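Local coordinates for pyrrolidone-carboxylate peptidase (Deinococcus radiodurans R1, PDB 5Z48), which removes N-terminal pyroglutamyl (5-oxoproline) groups from peptides as a cysteine exopeptidase, the residue that follows generally not being proline, at residues A67-G72 and G168-P173; L82-V87 and L119-I124. One frame throughout, in Å; residues are numbered along the deposited sequence. Where two conformers were deposited one is given.

In the fold
Both interactions reach the same mixed sheet, in which strands 167-172 and 80-90 are antiparallel neighbours. Interaction 1 lies at its heart, its centre about 2 Å from that of the chain, and no other subunit touches it; two parallel strands meet there through backbone bonds and bury 453 Å². Interaction 2, its centre about 11 Å from that of the chain, packs strand 80-90 against the start of helix 121-130, with 289 Å² buried and no hydrogen bond across; its arginines reach a second subunit. The two meet where Phe169 O takes a probable hydrogen bond from Glu83 N at 2.9 Å and where His171 ND1 lies 2.7 Å from Glu83 OE2, between two presumed catalytic side chains.

Interaction 1 (A67-G72 and G168-P173); sequences AVLLTG and GFLHVP. With PCA (pyroglutamic acid), chain I.
Phe169, with CG anti to its own backbone nitrogen (chi1 -154°), swings its ring across the neighbouring strand, where it crosses Leu70 at about a right angle, Leu70 CB 3.4 Å from Phe169 CD2. The phenyl face turns to the neighbouring backbone: Leu70 O stands 3.4 Å above the plane of the Phe169 ring, over its centre. That same oxygen accepts the sheet bond from Leu170 N at 2.7 Å, nearly along the C=O axis. It is one of five backbone hydrogen bonds, from Gly168 N to Val68 O at one end to Val172 N to Gly72 O at the other. Further on, Phe169 CZ comes within 3.3 Å of Thr71 C, and a side chain on Gly72 would clash with this ring atom. On the opposite sheet face, Leu69 CD1 packs on Leu170 CB at 3.9 Å. In the conformer described, His171 NE2 donates to pyroglutamate OXT at 2.9 Å (N-H...O angle 156°), close to the ring plane. With ND1 bonded to Glu83 and Phe169 CE1 over one face, the imidazole would be restricted in its turn, although a second conformer was also deposited; the geometry is consistent with its predicted place in a Cys146-His171-Glu83 triad.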
loop_
_atom_site.group_PDB
_atom_site.type_symbol
_atom_site.label_atom_id
_atom_site.label_comp_id
_atom_site.label_asym_id
_atom_site.label_seq_id
_atom_site.Cartn_x
_atom_site.Cartn_y
_atom_site.Cartn_z
ATOM N N ALA B 67 8.767 30.997 -16.645
ATOM C CA ALA B 67 8.119 29.769 -16.205
ATOM C C ALA B 67 8.683 29.423 -14.845
ATOM O O ALA B 67 9.817 29.807 -14.525
ATOM C CB ALA B 67 8.385 28.630 -17.194
ATOM N N VAL B 68 7.886 28.698 -14.039
ATOM C CA VAL B 68 8.236 28.386 -12.652
ATOM C C VAL B 68 7.979 26.905 -12.408
ATOM O O VAL B 68 6.834 26.431 -12.536
ATOM C CB VAL B 68 7.442 29.252 -11.651
ATOM C CG1 VAL B 68 7.765 28.900 -10.205
ATOM C CG2 VAL B 68 7.658 30.750 -11.950
ATOM N N LEU B 69 9.041 26.172 -12.057
ATOM C CA LEU B 69 8.974 24.750 -11.703
ATOM C C LEU B 69 9.411 24.558 -10.247
ATOM O O LEU B 69 10.604 24.586 -9.928
ATOM C CB LEU B 69 9.821 23.909 -12.674
ATOM C CG LEU B 69 9.732 22.382 -12.462
ATOM C CD1 LEU B 69 8.310 21.867 -12.500
ATOM C CD2 LEU B 69 10.530 21.668 -13.565
ATOM N N LEU B 70 8.451 24.369 -9.338
ATOM C CA LEU B 70 8.738 24.145 -7.931
ATOM C C LEU B 70 8.792 22.633 -7.691
ATOM O O LEU B 70 7.888 21.913 -8.157
ATOM C CB LEU B 70 7.626 24.757 -7.084
ATOM C CG LEU B 70 7.236 26.210 -7.417
ATOM C CD1 LEU B 70 5.912 26.511 -6.624
ATOM C CD2 LEU B 70 8.304 27.202 -7.045
ATOM N N THR B 71 9.817 22.152 -6.992
ATOM C CA THR B 71 9.932 20.710 -6.754
ATOM C C THR B 71 10.124 20.400 -5.264
ATOM O O THR B 71 10.602 21.224 -4.465
ATOM C CB THR B 71 11.082 20.064 -7.577
ATOM O OG1 THR B 71 12.362 20.361 -7.028
ATOM C CG2 THR B 71 11.042 20.566 -9.020
ATOM N N GLY B 72 9.813 19.146 -4.905
ATOM C CA GLY B 72 9.909 18.747 -3.511
ATOM C C GLY B 72 9.796 17.243 -3.417
ATOM O O GLY B 72 9.361 16.573 -4.368
ATOM N N GLY B 168 3.966 25.545 -11.695
ATOM C CA GLY B 168 3.441 24.378 -11.030
ATOM C C GLY B 168 4.441 23.693 -10.134
ATOM O O GLY B 168 5.511 24.243 -9.816
ATOM N N PHE B 169 4.033 22.503 -9.662
ATOM C CA PHE B 169 4.780 21.728 -8.692
ATOM C C PHE B 169 5.031 20.313 -9.184
ATOM O O PHE B 169 4.143 19.652 -9.726
ATOM C CB PHE B 169 4.073 21.666 -7.317
ATOM C CG PHE B 169 5.061 21.434 -6.196
ATOM C CD1 PHE B 169 5.542 20.116 -5.900
ATOM C CD2 PHE B 169 5.594 22.505 -5.488
ATOM C CE1 PHE B 169 6.483 19.942 -4.936
ATOM C CE2 PHE B 169 6.564 22.332 -4.543
ATOM C CZ PHE B 169 7.039 21.047 -4.275
ATOM N N LEU B 170 6.262 19.851 -8.955
ATOM C CA LEU B 170 6.713 18.511 -9.334
ATOM C C LEU B 170 7.218 17.816 -8.057
ATOM O O LEU B 170 8.235 18.214 -7.475
ATOM C CB LEU B 170 7.808 18.656 -10.424
ATOM C CG LEU B 170 8.272 17.416 -11.167
ATOM C CD1 LEU B 170 9.254 17.773 -12.258
ATOM C CD2 LEU B 170 8.872 16.392 -10.294
ATOM N N HIS B 171 6.476 16.786 -7.597
ATOM C CA HIS B 171 6.882 15.985 -6.438
ATOM C C HIS B 171 7.698 14.796 -6.916
ATOM O O HIS B 171 7.332 14.140 -7.895
ATOM C CB HIS B 171 5.651 15.480 -5.679
ATOM C CG HIS B 171 5.298 16.277 -4.450
ATOM N ND1 HIS B 171 4.046 16.829 -4.250
ATOM C CD2 HIS B 171 6.034 16.597 -3.357
ATOM C CE1 HIS B 171 4.027 17.439 -3.074
ATOM N NE2 HIS B 171 5.217 17.312 -2.508
ATOM N N VAL B 172 8.808 14.517 -6.203
ATOM C CA VAL B 172 9.684 13.422 -6.612
ATOM C C VAL B 172 9.733 12.355 -5.528
ATOM O O VAL B 172 9.614 12.664 -4.337
ATOM C CB VAL B 172 11.106 13.926 -6.955
ATOM C CG1 VAL B 172 11.041 15.057 -8.017
ATOM C CG2 VAL B 172 11.879 14.400 -5.708
ATOM N N PRO B 173 9.943 11.096 -5.892
ATOM C CA PRO B 173 10.135 10.050 -4.873
ATOM C C PRO B 173 11.386 10.253 -4.032
ATOM O O PRO B 173 12.286 11.031 -4.364
ATOM C CB PRO B 173 10.305 8.766 -5.723
ATOM C CG PRO B 173 9.489 9.034 -6.971
ATOM C CD PRO B 173 9.808 10.542 -7.262
HETATM N N PCA I . 8.365 17.793 0.820
HETATM C CA PCA I . 7.479 18.363 1.829
HETATM C CB PCA I . 8.105 19.684 2.305
HETATM C CG PCA I . 9.486 19.809 1.660
HETATM C CD PCA I . 9.527 18.635 0.716
HETATM O OE PCA I . 10.484 18.441 -0.042
HETATM C C PCA I . 6.050 18.493 1.265
HETATM O O PCA I . 5.273 19.391 1.604
HETATM O OXT PCA I . 5.640 17.684 0.385
#

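Interaction 2 (L82-V87 and L119-I124); sequences LERVGV and LPLRAI. With DMS (dimethyl sulfoxide), chain H.
Leu82 CD1 reaches into the first turn of the helix, 3.7 Å from Ile124 CG2 and equally near Leu121 O, while Leu82 CB meets Leu121 CD2 at 4.0 Å. Leu82 and Leu121 both set CG anti to their carbonyl carbons (chi1 -60° in each), which extends the two isobutyl groups into the seam between strand and helix. The other branch of Leu121, CD1, lies 4.4 Å from Arg84 CG. With the isobutyl group of Leu121 cut back to an alanine here, a gap is likely to open beside Leu82 CB, and the aliphatic part of Arg84 to lose this apolar neighbour. Helix 121-130 covers one side of strand 80-90 in the alpha/beta fold of the peptidase C15 family, with Pro120 as N-cap and Ile124 N bonded to Pro120 O at 3.1 Å in the first turn. Leu121 N, at that helix start, donates to the oxygen of a dimethyl sulfoxide, probably from the crystallisation liquor, at 2.9 Å. Farther out, Arg122 NH2 comes in at the edge of the Arg84 guanidinium, near its plane and 3.8 Å from Arg84 NH2, the two guanidinium planes 50° apart. Asp104 of the second subunit forms salt bridges with both arginines, and Asp91 of that subunit with Arg122, which probably offsets the like charges; Asn139 accepts from Arg84 NE. Glu83, whose CB points away from the helix, is held by Ser138 OG at OE1 and forms a salt bridge with Arg77 at OE2.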
loop_
_atom_site.group_PDB
_atom_site.type_symbol
_atom_site.label_atom_id
_atom_site.label_comp_id
_atom_site.label_asym_id
_atom_site.label_seq_id
_atom_site.Cartn_x
_atom_site.Cartn_y
_atom_site.Cartn_z
ATOM N N LEU B 82 2.988 15.452 -11.076
ATOM C CA LEU B 82 2.713 16.879 -11.286
ATOM C C LEU B 82 1.452 17.249 -10.518
ATOM O O LEU B 82 0.399 16.604 -10.699
ATOM C CB LEU B 82 2.499 17.181 -12.774
ATOM C CG LEU B 82 3.636 16.869 -13.703
ATOM C CD1 LEU B 82 3.094 16.979 -15.127
ATOM C CD2 LEU B 82 4.794 17.849 -13.455
ATOM N N GLU B 83 1.532 18.299 -9.669
ATOM C CA GLU B 83 0.388 18.717 -8.858
ATOM C C GLU B 83 -0.593 19.528 -9.678
ATOM O O GLU B 83 -0.227 20.535 -10.308
ATOM C CB GLU B 83 0.853 19.543 -7.640
ATOM C CG GLU B 83 1.717 18.710 -6.700
ATOM C CD GLU B 83 1.037 17.476 -6.131
ATOM O OE1 GLU B 83 -0.221 17.350 -6.209
ATOM O OE2 GLU B 83 1.798 16.586 -5.637
ATOM N N ARG B 84 -1.865 19.112 -9.663
ATOM C CA ARG B 84 -2.868 19.864 -10.399
ATOM C C ARG B 84 -3.277 21.130 -9.693
ATOM O O ARG B 84 -3.688 22.086 -10.360
ATOM C CB ARG B 84 -4.096 18.975 -10.650
ATOM C CG ARG B 84 -5.106 19.647 -11.608
ATOM C CD ARG B 84 -6.406 18.823 -11.788
ATOM N NE ARG B 84 -6.163 17.503 -12.380
ATOM C CZ ARG B 84 -6.206 17.244 -13.688
ATOM N NH1 ARG B 84 -6.392 18.238 -14.576
ATOM N NH2 ARG B 84 -6.071 15.981 -14.116
ATOM N N VAL B 85 -3.263 21.137 -8.358
ATOM C CA VAL B 85 -3.945 22.199 -7.609
ATOM C C VAL B 85 -3.198 22.498 -6.314
ATOM O O VAL B 85 -2.763 21.597 -5.587
ATOM C CB VAL B 85 -5.425 21.822 -7.382
ATOM C CG1 VAL B 85 -5.524 20.524 -6.599
ATOM C CG2 VAL B 85 -6.176 22.959 -6.715
ATOM N N GLY B 86 -3.063 23.793 -6.034
ATOM C CA GLY B 86 -2.576 24.263 -4.742
ATOM C C GLY B 86 -3.753 24.803 -3.948
ATOM O O GLY B 86 -4.489 25.657 -4.424
ATOM N N VAL B 87 -3.922 24.297 -2.720
ATOM C CA VAL B 87 -5.076 24.631 -1.884
ATOM C C VAL B 87 -4.662 25.638 -0.811
ATOM O O VAL B 87 -3.568 25.542 -0.241
ATOM C CB VAL B 87 -5.647 23.351 -1.248
ATOM C CG1 VAL B 87 -6.743 23.672 -0.239
ATOM C CG2 VAL B 87 -6.171 22.398 -2.327
ATOM N N LEU B 119 1.103 24.886 -15.561
ATOM C CA LEU B 119 2.026 24.148 -16.403
ATOM C C LEU B 119 1.256 23.358 -17.466
ATOM O O LEU B 119 0.083 23.016 -17.282
ATOM C CB LEU B 119 2.862 23.172 -15.559
ATOM C CG LEU B 119 3.830 23.794 -14.552
ATOM C CD1 LEU B 119 4.582 22.693 -13.886
ATOM C CD2 LEU B 119 4.775 24.708 -15.312
ATOM N N PRO B 120 1.914 23.020 -18.589
ATOM C CA PRO B 120 1.293 22.181 -19.623
ATOM C C PRO B 120 1.382 20.715 -19.204
ATOM O O PRO B 120 2.302 19.999 -19.571
ATOM C CB PRO B 120 2.132 22.509 -20.864
ATOM C CG PRO B 120 3.500 22.865 -20.308
ATOM C CD PRO B 120 3.211 23.571 -19.010
ATOM N N LEU B 121 0.424 20.301 -18.347
ATOM C CA LEU B 121 0.532 19.002 -17.669
ATOM C C LEU B 121 0.654 17.859 -18.662
ATOM O O LEU B 121 1.514 16.980 -18.486
ATOM C CB LEU B 121 -0.668 18.766 -16.730
ATOM C CG LEU B 121 -0.811 19.824 -15.636
ATOM C CD1 LEU B 121 -2.108 19.530 -14.840
ATOM C CD2 LEU B 121 0.407 19.940 -14.715
ATOM N N ARG B 122 -0.221 17.805 -19.673
ATOM C CA ARG B 122 -0.188 16.645 -20.572
ATOM C C ARG B 122 1.078 16.626 -21.421
ATOM O O ARG B 122 1.627 15.540 -21.670
ATOM C CB ARG B 122 -1.437 16.586 -21.455
ATOM C CG ARG B 122 -2.744 16.390 -20.672
ATOM C CD ARG B 122 -2.880 15.018 -20.004
ATOM N NE ARG B 122 -3.994 15.010 -19.027
ATOM C CZ ARG B 122 -4.251 13.981 -18.224
ATOM N NH1 ARG B 122 -3.506 12.873 -18.285
ATOM N NH2 ARG B 122 -5.208 14.055 -17.318
ATOM N N ALA B 123 1.603 17.795 -21.806
ATOM C CA ALA B 123 2.853 17.829 -22.561
ATOM C C ALA B 123 4.013 17.305 -21.728
ATOM O O ALA B 123 4.919 16.640 -22.247
ATOM C CB ALA B 123 3.138 19.251 -23.012
ATOM N N ILE B 124 4.016 17.599 -20.423
ATOM C CA ILE B 124 5.081 17.059 -19.580
ATOM C C ILE B 124 4.958 15.542 -19.453
ATOM O O ILE B 124 5.959 14.821 -19.575
ATOM C CB ILE B 124 5.067 17.738 -18.198
ATOM C CG1 ILE B 124 5.375 19.244 -18.322
ATOM C CG2 ILE B 124 6.093 17.057 -17.251
ATOM C CD1 ILE B 124 5.033 20.037 -17.010
HETATM S S DMS H . -3.405 22.011 -17.950
HETATM O O DMS H . -2.299 21.246 -18.565
HETATM C C1 DMS H . -2.974 23.098 -16.562
HETATM C C2 DMS H . -4.661 20.915 -17.235
#